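Local atomic coordinates of metallocarboxypeptidase (Trypanosoma cruzi, PDB entry 3DWC), a protein that probably releases amino acids one at a time from the C-terminus of peptides, with broad specificity except for proline, as a cobalt-bound metallocarboxypeptidase of the M32 family. Residues 26-31 with 231-236; 21-26 with 44-49; 273-278 with 289-294; 211-216 with 251-256. All coordinates share one frame; numbering follows the deposited sequence.

Contact 1 of 4, residues 26-31 with 231-236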
loop_
_atom_site.group_PDB
_atom_site.type_symbol
_atom_site.label_atom_id
_atom_site.label_comp_id
_atom_site.label_asym_id
_atom_site.label_seq_id
_atom_site.Cartn_x
_atom_site.Cartn_y
_atom_site.Cartn_z
ATOM N N ALA B 26 1.019 3.686 3.604
ATOM C CA ALA B 26 1.935 2.801 4.358
ATOM C C ALA B 26 1.279 2.289 5.637
ATOM O O ALA B 26 1.457 1.140 6.009
ATOM C CB ALA B 26 3.248 3.543 4.690
ATOM N N ASP B 27 0.488 3.135 6.287
ATOM C CA ASP B 27 -0.170 2.741 7.544
ATOM C C ASP B 27 -1.314 1.790 7.228
ATOM O O ASP B 27 -1.427 0.757 7.830
ATOM C CB ASP B 27 -0.635 3.954 8.334
ATOM C CG ASP B 27 -1.165 3.576 9.707
ATOM O OD1 ASP B 27 -0.396 2.989 10.510
ATOM O OD2 ASP B 27 -2.346 3.777 9.944
ATOM N N TRP B 28 -2.139 2.127 6.240
ATOM C CA TRP B 28 -3.206 1.235 5.814
ATOM C C TRP B 28 -2.686 -0.168 5.480
ATOM O O TRP B 28 -3.214 -1.189 5.975
ATOM C CB TRP B 28 -4.023 1.866 4.634
ATOM C CG TRP B 28 -5.006 0.904 4.052
ATOM C CD1 TRP B 28 -6.274 0.692 4.466
ATOM C CD2 TRP B 28 -4.766 -0.023 2.972
ATOM N NE1 TRP B 28 -6.852 -0.332 3.730
ATOM C CE2 TRP B 28 -5.932 -0.798 2.819
ATOM C CE3 TRP B 28 -3.645 -0.339 2.199
ATOM C CZ2 TRP B 28 -6.047 -1.807 1.847
ATOM C CZ3 TRP B 28 -3.750 -1.377 1.244
ATOM C CH2 TRP B 28 -4.946 -2.098 1.084
ATOM N N ASP B 29 -1.594 -0.228 4.710
ATOM C CA ASP B 29 -1.058 -1.471 4.219
ATOM C C ASP B 29 -0.464 -2.287 5.340
ATOM O O ASP B 29 -0.542 -3.542 5.312
ATOM C CB ASP B 29 -0.024 -1.137 3.118
ATOM C CG ASP B 29 0.603 -2.336 2.520
ATOM O OD1 ASP B 29 0.157 -2.769 1.450
ATOM O OD2 ASP B 29 1.527 -2.901 3.124
ATOM N N SER B 30 0.165 -1.623 6.317
ATOM C CA SER B 30 0.786 -2.354 7.428
ATOM C C SER B 30 -0.267 -3.165 8.200
ATOM O O SER B 30 0.054 -4.167 8.786
ATOM C CB SER B 30 1.545 -1.423 8.397
ATOM O OG SER B 30 0.602 -0.555 8.995
ATOM N N HIS B 31 -1.516 -2.729 8.152
ATOM C CA HIS B 31 -2.621 -3.381 8.878
ATOM C C HIS B 31 -3.439 -4.361 8.061
ATOM O O HIS B 31 -4.234 -5.093 8.655
ATOM C CB HIS B 31 -3.592 -2.322 9.437
ATOM C CG HIS B 31 -2.982 -1.483 10.497
ATOM N ND1 HIS B 31 -2.648 -0.166 10.297
ATOM C CD2 HIS B 31 -2.565 -1.794 11.752
ATOM C CE1 HIS B 31 -2.072 0.311 11.390
ATOM N NE2 HIS B 31 -1.985 -0.665 12.278
ATOM N N ARG B 231 -12.183 1.497 -0.641
ATOM C CA ARG B 231 -12.168 0.046 -0.592
ATOM C C ARG B 231 -12.762 -0.459 0.698
ATOM O O ARG B 231 -12.790 0.295 1.672
ATOM C CB ARG B 231 -10.727 -0.479 -0.675
ATOM C CG ARG B 231 -9.998 -0.298 -1.978
ATOM C CD ARG B 231 -8.578 -0.959 -1.801
ATOM N NE ARG B 231 -8.736 -2.390 -1.544
ATOM C CZ ARG B 231 -8.893 -3.308 -2.497
ATOM N NH1 ARG B 231 -8.768 -2.989 -3.765
ATOM N NH2 ARG B 231 -9.063 -4.592 -2.167
ATOM N N LEU B 232 -13.204 -1.725 0.705
ATOM C CA LEU B 232 -13.416 -2.505 1.950
ATOM C C LEU B 232 -12.461 -3.707 2.028
ATOM O O LEU B 232 -12.384 -4.467 1.116
ATOM C CB LEU B 232 -14.876 -3.032 2.064
ATOM C CG LEU B 232 -15.228 -3.997 3.207
ATOM C CD1 LEU B 232 -15.154 -3.308 4.553
ATOM C CD2 LEU B 232 -16.599 -4.701 3.064
ATOM N N ASP B 233 -11.793 -3.908 3.150
ATOM C CA ASP B 233 -10.879 -5.076 3.318
ATOM C C ASP B 233 -10.965 -5.575 4.760
ATOM O O ASP B 233 -11.825 -5.139 5.488
ATOM C CB ASP B 233 -9.435 -4.659 2.989
ATOM C CG ASP B 233 -9.253 -4.339 1.534
ATOM O OD1 ASP B 233 -9.281 -5.283 0.704
ATOM O OD2 ASP B 233 -9.123 -3.145 1.203
ATOM N N VAL B 234 -10.041 -6.456 5.169
ATOM C CA VAL B 234 -10.017 -7.076 6.509
ATOM C C VAL B 234 -8.759 -6.641 7.325
ATOM O O VAL B 234 -7.659 -6.558 6.789
ATOM C CB VAL B 234 -10.104 -8.591 6.355
ATOM C CG1 VAL B 234 -9.896 -9.314 7.690
ATOM C CG2 VAL B 234 -11.459 -8.970 5.740
ATOM N N SER B 235 -8.959 -6.242 8.578
ATOM C CA SER B 235 -7.872 -6.069 9.551
ATOM C C SER B 235 -8.323 -6.567 10.925
ATOM O O SER B 235 -9.496 -6.854 11.119
ATOM C CB SER B 235 -7.353 -4.633 9.649
ATOM O OG SER B 235 -8.314 -3.716 10.183
ATOM N N ALA B 236 -7.351 -6.728 11.832
ATOM C CA ALA B 236 -7.587 -7.118 13.210
ATOM C C ALA B 236 -8.442 -6.072 13.952
ATOM O O ALA B 236 -9.286 -6.427 14.762
ATOM C CB ALA B 236 -6.226 -7.363 13.950
HETATM O O HOH W 1 -9.440 -1.234 3.087
HETATM O O HOH W 2 -4.581 -6.018 11.276
#
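W28 meets D233 through the six-membered part of its indole: OD2 of D233 lies 3.4 Å from CZ2 of W28, at the ring edge and near its plane, with carboxylate and indole turned 64° apart. The indole is brought across by a first torsion of 172°, which sets CG anti to the backbone N. No direct hydrogen bond joins the two segments; water does the bridging. One water accepts from W28 NE1 at 2.8 Å and donates to D233 OD2, so the same oxygen lies beside the ring carbon and accepts a hydrogen bond from the water. A second water donates to H31 O and accepts from A236 N. Close by, the backbone oxygen H31 O rests 3.3 Å from CB of S235, whose hydroxyl is engaged with H237 and T250.

A salt bridge within the strand holds the carboxylate still. R231 grips D233 side-on, NE to OD2 at 2.9 Å and NH2 to OD1 at 3.0 Å; each oxygen uses its syn lone pair and lies in the guanidinium plane.

Helix 3-32 thus runs past the edge strand 230-234 of a small mixed sheet; the axes of 26-31 and 231-234 approach to 10.3 Å, their directions 39° apart. Strand 246-251 pairs with 230-234 and supplies R248, a cation-pi partner of W28, while in the second subunit M33 O accepts from R231 NH1.

Contact 2 of 4, residues 21-26 with 44-49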
loop_
_atom_site.group_PDB
_atom_site.type_symbol
_atom_site.label_atom_id
_atom_site.label_comp_id
_atom_site.label_asym_id
_atom_site.label_seq_id
_atom_site.Cartn_x
_atom_site.Cartn_y
_atom_site.Cartn_z
ATOM N N HIS B 21 0.014 11.501 2.049
ATOM C CA HIS B 21 -0.509 10.419 1.213
ATOM C C HIS B 21 0.293 9.112 1.347
ATOM O O HIS B 21 -0.270 8.060 1.627
ATOM C CB HIS B 21 -0.555 10.875 -0.211
ATOM C CG HIS B 21 -1.009 9.830 -1.180
ATOM N ND1 HIS B 21 -2.286 9.813 -1.721
ATOM C CD2 HIS B 21 -0.327 8.822 -1.779
ATOM C CE1 HIS B 21 -2.371 8.811 -2.582
ATOM N NE2 HIS B 21 -1.202 8.193 -2.632
ATOM N N MET B 22 1.599 9.190 1.157
ATOM C CA MET B 22 2.497 8.033 1.379
ATOM C C MET B 22 2.388 7.377 2.748
ATOM O O MET B 22 2.285 6.160 2.861
ATOM C CB MET B 22 3.929 8.469 1.138
ATOM C CG MET B 22 4.199 8.893 -0.329
ATOM S SD MET B 22 3.958 7.467 -1.450
ATOM C CE MET B 22 4.284 8.143 -3.032
ATOM N N LEU B 23 2.407 8.190 3.796
ATOM C CA LEU B 23 2.297 7.706 5.165
ATOM C C LEU B 23 0.977 6.988 5.434
ATOM O O LEU B 23 0.937 5.941 6.050
ATOM C CB LEU B 23 2.389 8.890 6.143
ATOM C CG LEU B 23 3.773 9.347 6.567
ATOM C CD1 LEU B 23 3.629 10.378 7.697
ATOM C CD2 LEU B 23 4.584 8.149 7.007
ATOM N N LEU B 24 -0.098 7.574 4.960
ATOM C CA LEU B 24 -1.429 6.995 5.153
ATOM C C LEU B 24 -1.562 5.631 4.428
ATOM O O LEU B 24 -2.153 4.661 4.927
ATOM C CB LEU B 24 -2.445 8.012 4.645
ATOM C CG LEU B 24 -2.643 9.266 5.508
ATOM C CD1 LEU B 24 -3.344 10.396 4.748
ATOM C CD2 LEU B 24 -3.456 8.904 6.753
ATOM N N LEU B 25 -0.984 5.550 3.242
ATOM C CA LEU B 25 -0.973 4.289 2.463
ATOM C C LEU B 25 -0.182 3.283 3.201
ATOM O O LEU B 25 -0.638 2.155 3.406
ATOM C CB LEU B 25 -0.335 4.481 1.095
ATOM C CG LEU B 25 -0.402 3.243 0.164
ATOM C CD1 LEU B 25 -1.907 2.915 -0.156
ATOM C CD2 LEU B 25 0.402 3.495 -1.147
ATOM N N ALA B 26 1.019 3.686 3.604
ATOM C CA ALA B 26 1.935 2.801 4.358
ATOM C C ALA B 26 1.279 2.289 5.637
ATOM O O ALA B 26 1.457 1.140 6.009
ATOM C CB ALA B 26 3.248 3.543 4.690
ATOM N N ALA B 44 10.740 1.701 9.723
ATOM C CA ALA B 44 11.915 2.536 9.363
ATOM C C ALA B 44 11.571 3.576 8.266
ATOM O O ALA B 44 11.944 4.773 8.332
ATOM C CB ALA B 44 13.061 1.647 8.974
ATOM N N ALA B 45 10.763 3.160 7.302
ATOM C CA ALA B 45 10.406 4.022 6.180
ATOM C C ALA B 45 9.416 5.094 6.603
ATOM O O ALA B 45 9.563 6.260 6.249
ATOM C CB ALA B 45 9.858 3.182 5.042
ATOM N N MET B 46 8.387 4.696 7.341
ATOM C CA MET B 46 7.452 5.631 7.927
ATOM C C MET B 46 8.131 6.675 8.825
ATOM O O MET B 46 7.833 7.842 8.726
ATOM C CB MET B 46 6.406 4.823 8.699
ATOM C CG MET B 46 5.465 4.117 7.716
ATOM S SD MET B 46 4.190 3.140 8.487
ATOM C CE MET B 46 3.098 4.386 9.165
ATOM N N ALA B 47 9.112 6.265 9.627
ATOM C CA ALA B 47 9.838 7.159 10.516
ATOM C C ALA B 47 10.625 8.191 9.763
ATOM O O ALA B 47 10.704 9.343 10.196
ATOM C CB ALA B 47 10.838 6.370 11.435
ATOM N N GLU B 48 11.307 7.758 8.707
ATOM C CA GLU B 48 12.104 8.662 7.911
ATOM C C GLU B 48 11.213 9.700 7.231
ATOM O O GLU B 48 11.510 10.884 7.215
ATOM C CB GLU B 48 12.935 7.904 6.861
ATOM C CG GLU B 48 13.935 8.801 6.144
ATOM C CD GLU B 48 14.983 9.409 7.075
ATOM O OE1 GLU B 48 15.242 10.615 6.989
ATOM O OE2 GLU B 48 15.509 8.714 7.923
ATOM N N LEU B 49 10.101 9.266 6.697
ATOM C CA LEU B 49 9.166 10.215 6.033
ATOM C C LEU B 49 8.491 11.179 7.044
ATOM O O LEU B 49 8.353 12.371 6.772
ATOM C CB LEU B 49 8.093 9.474 5.235
ATOM C CG LEU B 49 7.668 10.025 3.844
ATOM C CD1 LEU B 49 6.320 9.490 3.450
ATOM C CD2 LEU B 49 7.673 11.538 3.748
#
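L23 and M46 both start with CG anti to the carbonyl carbon (chi1 -86° and -73°), and these torsions send a leucine branch and a thioether chain into the interface between two helices. The chain of M46 stays straight through chi2 and bends at chi3, which brings CE to 4.1 Å from the carbonyl oxygen L23 O. On its way it passes the methyl of A26: CG of M46 is 3.8 Å from CB of A26, and SD is nearly as close to the same methyl. CD2 of L23 reaches the opposite backbone, lying 3.7 Å from M46 O, and touches the start of the L49 side chain as well.

Helices 3-32 and 39-57 form an antiparallel helical hairpin, linked by a short connection. Their local axes are 10.2 Å apart and cross at -157°, with L23 and M46 at the closest backbone approach.

One turn along from M46, L49 fills the other end of the interface. Its CD1 presses on CB of M22 at 3.5 Å, tighter than ordinary carbon contact, and also meets CG of L23 at 4.0 Å. The L23 and L49 side chains slide past each other in opposite directions. M22 contributes mainly its CB; its first torsion already points CG away from L49, and the chain then bends at chi2. Q50 and M53 of helix 39-57 also touch L23, and Y19 packs on L49; H21 of helix 3-32 is hydrogen-bonded through NE2 to R42 of the second subunit.

Contact 3 of 4, residues 273-278 with 289-294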
loop_
_atom_site.group_PDB
_atom_site.type_symbol
_atom_site.label_atom_id
_atom_site.label_comp_id
_atom_site.label_asym_id
_atom_site.label_seq_id
_atom_site.Cartn_x
_atom_site.Cartn_y
_atom_site.Cartn_z
ATOM N N LYS B 273 -17.873 8.632 4.608
ATOM C CA LYS B 273 -18.692 9.593 3.843
ATOM C C LYS B 273 -18.210 11.000 4.117
ATOM O O LYS B 273 -18.210 11.855 3.230
ATOM C CB LYS B 273 -20.168 9.473 4.226
ATOM C CG LYS B 273 -20.871 8.134 3.783
ATOM C CD LYS B 273 -20.923 7.956 2.253
ATOM C CE LYS B 273 -21.896 8.974 1.581
ATOM N NZ LYS B 273 -21.908 8.822 0.099
ATOM N N TYR B 274 -17.782 11.258 5.339
ATOM C CA TYR B 274 -17.218 12.559 5.668
ATOM C C TYR B 274 -15.933 12.795 4.863
ATOM O O TYR B 274 -15.811 13.813 4.137
ATOM C CB TYR B 274 -16.990 12.663 7.174
ATOM C CG TYR B 274 -16.693 14.023 7.785
ATOM C CD1 TYR B 274 -16.738 15.211 7.064
ATOM C CD2 TYR B 274 -16.403 14.107 9.122
ATOM C CE1 TYR B 274 -16.478 16.481 7.725
ATOM C CE2 TYR B 274 -16.119 15.332 9.762
ATOM C CZ TYR B 274 -16.178 16.507 9.050
ATOM O OH TYR B 274 -15.932 17.686 9.703
ATOM N N GLU B 275 -15.009 11.832 4.950
ATOM C CA GLU B 275 -13.740 11.898 4.224
ATOM C C GLU B 275 -13.927 12.038 2.698
ATOM O O GLU B 275 -13.253 12.884 2.072
ATOM C CB GLU B 275 -12.849 10.699 4.591
ATOM C CG GLU B 275 -12.395 10.710 6.068
ATOM C CD GLU B 275 -11.447 11.874 6.373
ATOM O OE1 GLU B 275 -11.491 12.476 7.470
ATOM O OE2 GLU B 275 -10.651 12.208 5.490
ATOM N N GLN B 276 -14.870 11.286 2.101
ATOM C CA GLN B 276 -15.043 11.275 0.646
ATOM C C GLN B 276 -15.679 12.537 0.130
ATOM O O GLN B 276 -15.614 12.813 -1.084
ATOM C CB GLN B 276 -15.942 10.093 0.171
ATOM C CG GLN B 276 -15.297 8.723 0.308
ATOM C CD GLN B 276 -16.004 7.655 -0.501
ATOM O OE1 GLN B 276 -17.265 7.645 -0.635
ATOM N NE2 GLN B 276 -15.194 6.776 -1.115
ATOM N N ASN B 277 -16.375 13.252 1.021
ATOM C CA ASN B 277 -17.062 14.462 0.661
ATOM C C ASN B 277 -16.573 15.703 1.368
ATOM O O ASN B 277 -17.279 16.721 1.367
ATOM C CB ASN B 277 -18.552 14.287 0.877
ATOM C CG ASN B 277 -19.108 13.216 0.002
ATOM O OD1 ASN B 277 -19.392 13.470 -1.165
ATOM N ND2 ASN B 277 -19.195 11.996 0.526
ATOM N N CYS B 278 -15.357 15.655 1.899
ATOM C CA CYS B 278 -14.853 16.759 2.697
ATOM C C CYS B 278 -14.535 17.952 1.812
ATOM O O CYS B 278 -13.734 17.847 0.893
ATOM C CB CYS B 278 -13.631 16.334 3.544
ATOM S SG CYS B 278 -13.275 17.492 4.885
ATOM N N CYS B 289 -9.419 21.953 4.262
ATOM C CA CYS B 289 -10.192 20.854 3.729
ATOM C C CYS B 289 -9.844 19.625 4.513
ATOM O O CYS B 289 -9.200 18.732 3.993
ATOM C CB CYS B 289 -9.918 20.650 2.259
ATOM S SG CYS B 289 -10.826 19.272 1.588
ATOM N N MET B 290 -10.298 19.596 5.763
ATOM C CA MET B 290 -10.145 18.496 6.692
ATOM C C MET B 290 -11.322 18.400 7.680
ATOM O O MET B 290 -11.982 19.401 7.965
ATOM C CB MET B 290 -8.916 18.726 7.529
ATOM C CG MET B 290 -7.696 18.946 6.708
ATOM S SD MET B 290 -6.296 18.203 7.503
ATOM C CE MET B 290 -6.765 16.529 7.059
ATOM N N ALA B 291 -11.592 17.186 8.168
ATOM C CA ALA B 291 -12.532 16.986 9.272
ATOM C C ALA B 291 -12.303 18.004 10.383
ATOM O O ALA B 291 -11.181 18.337 10.679
ATOM C CB ALA B 291 -12.445 15.589 9.791
ATOM N N ARG B 292 -13.389 18.565 10.937
ATOM C CA ARG B 292 -13.279 19.670 11.872
ATOM C C ARG B 292 -12.731 19.202 13.218
ATOM O O ARG B 292 -11.937 19.889 13.830
ATOM C CB ARG B 292 -14.636 20.388 12.009
ATOM C CG ARG B 292 -14.741 21.396 13.145
ATOM C CD ARG B 292 -13.992 22.669 12.841
ATOM N NE ARG B 292 -12.568 22.514 13.097
ATOM C CZ ARG B 292 -11.669 23.463 12.825
ATOM N NH1 ARG B 292 -12.054 24.633 12.329
ATOM N NH2 ARG B 292 -10.397 23.235 13.056
ATOM N N SER B 293 -13.155 18.032 13.680
ATOM C CA SER B 293 -12.693 17.513 14.965
ATOM C C SER B 293 -13.029 16.040 15.072
ATOM O O SER B 293 -13.788 15.497 14.237
ATOM C CB SER B 293 -13.328 18.290 16.141
ATOM O OG SER B 293 -14.641 17.836 16.400
ATOM N N LEU B 294 -12.504 15.390 16.117
ATOM C CA LEU B 294 -12.803 13.985 16.323
ATOM C C LEU B 294 -14.219 13.810 16.785
ATOM O O LEU B 294 -14.842 12.806 16.466
ATOM C CB LEU B 294 -11.860 13.314 17.316
ATOM C CG LEU B 294 -10.652 12.567 16.762
ATOM C CD1 LEU B 294 -9.847 13.374 15.707
ATOM C CD2 LEU B 294 -9.712 12.186 17.927
HETATM O O HOH W 3 -10.073 14.722 7.698
#
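Y274 spans to the segment 289-294, the end of the loop before helix 294-309, with its phenol: CG lies anti to the backbone N (chi1 -167°), which carries OH to the amide of R292. R292 N donates to Y274 OH at 3.0 Å with a nearly straight N-H...O angle of 163°. On the way the ring packs on A291, CE2 standing 3.7 Å from A291 CB. The next residue, E275, approaches the same alanine by a bent chain. Its OE1 accepts a hydrogen bond from a water, 2.7 Å away, that in turn accepts from A291 N; the same oxygen is also hydrogen-bonded to H297 NE2.

Helix 259-276 carries the HExxH motif, whose histidines H267 and H271 bind cobalt, and helix 294-309 brings the third ligand, E298. The loop held here therefore connects the two metal-binding helices. At the helix's C-terminal end, N277 ND2 bonds back to K273 O at 2.9 Å, on a lone pair in the carbonyl plane. C278 then points SG at the loop backbone, 3.5 Å from M290 C, while its carbonyl O lies 3.3 Å from SG of C289. The two sulfurs remain 4.5 Å apart, too far for a disulfide.

Contact 4 of 4, residues 211-216 with 251-256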
loop_
_atom_site.group_PDB
_atom_site.type_symbol
_atom_site.label_atom_id
_atom_site.label_comp_id
_atom_site.label_asym_id
_atom_site.label_seq_id
_atom_site.Cartn_x
_atom_site.Cartn_y
_atom_site.Cartn_z
ATOM N N LYS B 211 -20.734 -14.338 2.831
ATOM C CA LYS B 211 -22.069 -13.750 2.786
ATOM C C LYS B 211 -22.120 -12.477 3.674
ATOM O O LYS B 211 -22.784 -11.482 3.336
ATOM C CB LYS B 211 -23.109 -14.804 3.195
ATOM C CG LYS B 211 -23.201 -16.022 2.208
ATOM C CD LYS B 211 -24.145 -17.101 2.737
ATOM C CE LYS B 211 -24.018 -18.459 2.028
ATOM N NZ LYS B 211 -25.149 -18.718 1.178
ATOM N N GLN B 212 -21.388 -12.501 4.790
ATOM C CA GLN B 212 -21.205 -11.288 5.635
ATOM C C GLN B 212 -20.566 -10.131 4.886
ATOM O O GLN B 212 -20.983 -8.975 5.008
ATOM C CB GLN B 212 -20.349 -11.628 6.850
ATOM C CG GLN B 212 -21.122 -12.432 7.854
ATOM C CD GLN B 212 -20.440 -12.477 9.192
ATOM O OE1 GLN B 212 -20.169 -11.444 9.798
ATOM N NE2 GLN B 212 -20.180 -13.680 9.675
ATOM N N GLU B 213 -19.538 -10.446 4.116
ATOM C CA GLU B 213 -18.873 -9.446 3.317
ATOM C C GLU B 213 -19.806 -8.899 2.261
ATOM O O GLU B 213 -19.872 -7.680 2.028
ATOM C CB GLU B 213 -17.649 -10.042 2.653
ATOM C CG GLU B 213 -16.939 -9.009 1.834
ATOM C CD GLU B 213 -15.650 -9.519 1.230
ATOM O OE1 GLU B 213 -15.306 -8.982 0.150
ATOM O OE2 GLU B 213 -14.991 -10.430 1.849
ATOM N N ALA B 214 -20.537 -9.785 1.591
ATOM C CA ALA B 214 -21.475 -9.313 0.593
ATOM C C ALA B 214 -22.552 -8.394 1.185
ATOM O O ALA B 214 -22.940 -7.357 0.575
ATOM C CB ALA B 214 -22.105 -10.508 -0.148
ATOM N N LEU B 215 -23.057 -8.758 2.348
ATOM C CA LEU B 215 -24.032 -7.942 3.064
ATOM C C LEU B 215 -23.498 -6.563 3.472
ATOM O O LEU B 215 -24.185 -5.530 3.343
ATOM C CB LEU B 215 -24.547 -8.687 4.292
ATOM C CG LEU B 215 -25.710 -8.026 5.034
ATOM C CD1 LEU B 215 -26.972 -7.799 4.136
ATOM C CD2 LEU B 215 -26.065 -8.801 6.231
ATOM N N CYS B 216 -22.275 -6.554 3.960
ATOM C CA CYS B 216 -21.597 -5.325 4.312
ATOM C C CYS B 216 -21.443 -4.394 3.104
ATOM O O CYS B 216 -21.729 -3.202 3.213
ATOM C CB CYS B 216 -20.245 -5.660 4.935
ATOM S SG CYS B 216 -20.338 -6.273 6.677
ATOM N N THR B 251 -12.796 -4.306 8.379
ATOM C CA THR B 251 -13.620 -4.984 9.340
ATOM C C THR B 251 -13.029 -6.366 9.544
ATOM O O THR B 251 -11.990 -6.725 9.012
ATOM C CB THR B 251 -15.088 -5.111 8.858
ATOM O OG1 THR B 251 -15.909 -5.559 9.938
ATOM C CG2 THR B 251 -15.202 -6.135 7.687
ATOM N N LYS B 252 -13.732 -7.164 10.304
ATOM C CA LYS B 252 -13.223 -8.465 10.691
ATOM C C LYS B 252 -14.468 -9.312 10.894
ATOM O O LYS B 252 -15.474 -8.802 11.354
ATOM C CB LYS B 252 -12.478 -8.282 11.982
ATOM C CG LYS B 252 -11.643 -9.456 12.432
ATOM C CD LYS B 252 -11.769 -9.651 13.946
ATOM C CE LYS B 252 -11.364 -8.384 14.755
ATOM N NZ LYS B 252 -11.542 -8.558 16.275
ATOM N N TYR B 253 -14.400 -10.572 10.484
ATOM C CA TYR B 253 -15.542 -11.454 10.521
ATOM C C TYR B 253 -15.310 -12.681 11.406
ATOM O O TYR B 253 -14.215 -13.243 11.425
ATOM C CB TYR B 253 -15.895 -11.924 9.124
ATOM C CG TYR B 253 -16.121 -10.825 8.115
ATOM C CD1 TYR B 253 -15.138 -10.502 7.195
ATOM C CD2 TYR B 253 -17.294 -10.137 8.075
ATOM C CE1 TYR B 253 -15.311 -9.524 6.287
ATOM C CE2 TYR B 253 -17.489 -9.124 7.160
ATOM C CZ TYR B 253 -16.487 -8.833 6.260
ATOM O OH TYR B 253 -16.654 -7.839 5.327
ATOM N N THR B 254 -16.366 -13.052 12.127
ATOM C CA THR B 254 -16.484 -14.315 12.828
ATOM C C THR B 254 -17.778 -14.976 12.335
ATOM O O THR B 254 -18.799 -14.289 12.108
ATOM C CB THR B 254 -16.538 -14.087 14.370
ATOM O OG1 THR B 254 -16.872 -15.297 15.039
ATOM C CG2 THR B 254 -17.579 -13.036 14.750
ATOM N N GLU B 255 -17.719 -16.286 12.107
ATOM C CA GLU B 255 -18.890 -17.076 11.711
ATOM C C GLU B 255 -19.983 -17.088 12.756
ATOM O O GLU B 255 -21.153 -17.258 12.417
ATOM C CB GLU B 255 -18.531 -18.539 11.399
ATOM C CG GLU B 255 -18.050 -18.768 10.002
ATOM C CD GLU B 255 -18.109 -20.248 9.605
ATOM O OE1 GLU B 255 -18.337 -20.484 8.383
ATOM O OE2 GLU B 255 -17.987 -21.156 10.503
ATOM N N THR B 256 -19.620 -16.909 14.017
ATOM C CA THR B 256 -20.589 -17.052 15.126
ATOM C C THR B 256 -21.640 -15.949 15.195
ATOM O O THR B 256 -22.753 -16.165 15.680
ATOM C CB THR B 256 -19.861 -17.190 16.507
ATOM O OG1 THR B 256 -19.231 -15.957 16.840
ATOM C CG2 THR B 256 -18.799 -18.299 16.483
HETATM O O HOH W 4 -18.766 -11.210 12.186
#
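Y253, in the loop that leads from strand 246-251 of the small sheet to helix 259-276, the helix of the HExxH motif, lays its side chain against helix 209-222. The tight part is built round its ring. Q212 slides past it in the opposite direction, CB 3.6 Å from Y253 CD2, with the amide plane 86° from the ring and OE1 at the ring edge. The phenol oxygen ends beside E213, OH of Y253 being 3.4 Å from E213 CA. One turn on, C216 makes a sulfur-aromatic contact from the edge, SG lying 5.4 Å from the ring centroid. S261 of helix 259-276 and L232 and V234 of strand 230-234 also pack on this tyrosine.

Beyond Q212 the contact is looser and faces solvent more. T254 and E255 point away from the helix, and a water links OE1 of Q212 to T254 N. Even here NE2 is held twice, by F207 O and by T254 O. The T254 bond is 2.9 Å long and nearly straight at 168°; it lies in the amide plane of Q212, yet NE2 stands above the carbonyl plane of T254, 44° out of it.

Contacts 1 and 2 share A26 on helix 3-32, and their centres are 14 Å apart; CB of D27 touches CE of M46 at 3.8 Å, and both sites border the second subunit. Contact 1 continues into contact 4 through the sheet, where S235 N lies 3.1 Å from T251 O and D233 O lies 3.2 Å from T251 N, both probable hydrogen bonds. Contact 3 stands apart, its nearest atoms about 6 Å from contact 1 and about 11 Å from contact 4. Contacts 1, 3 and 4 lie a little way from the active site: the side chains of S235 and E275 are each about 9 Å from that of the predicted catalytic E268, that of C216 about 10 Å, and the side chain of Y274 is about 10 Å from cobalt.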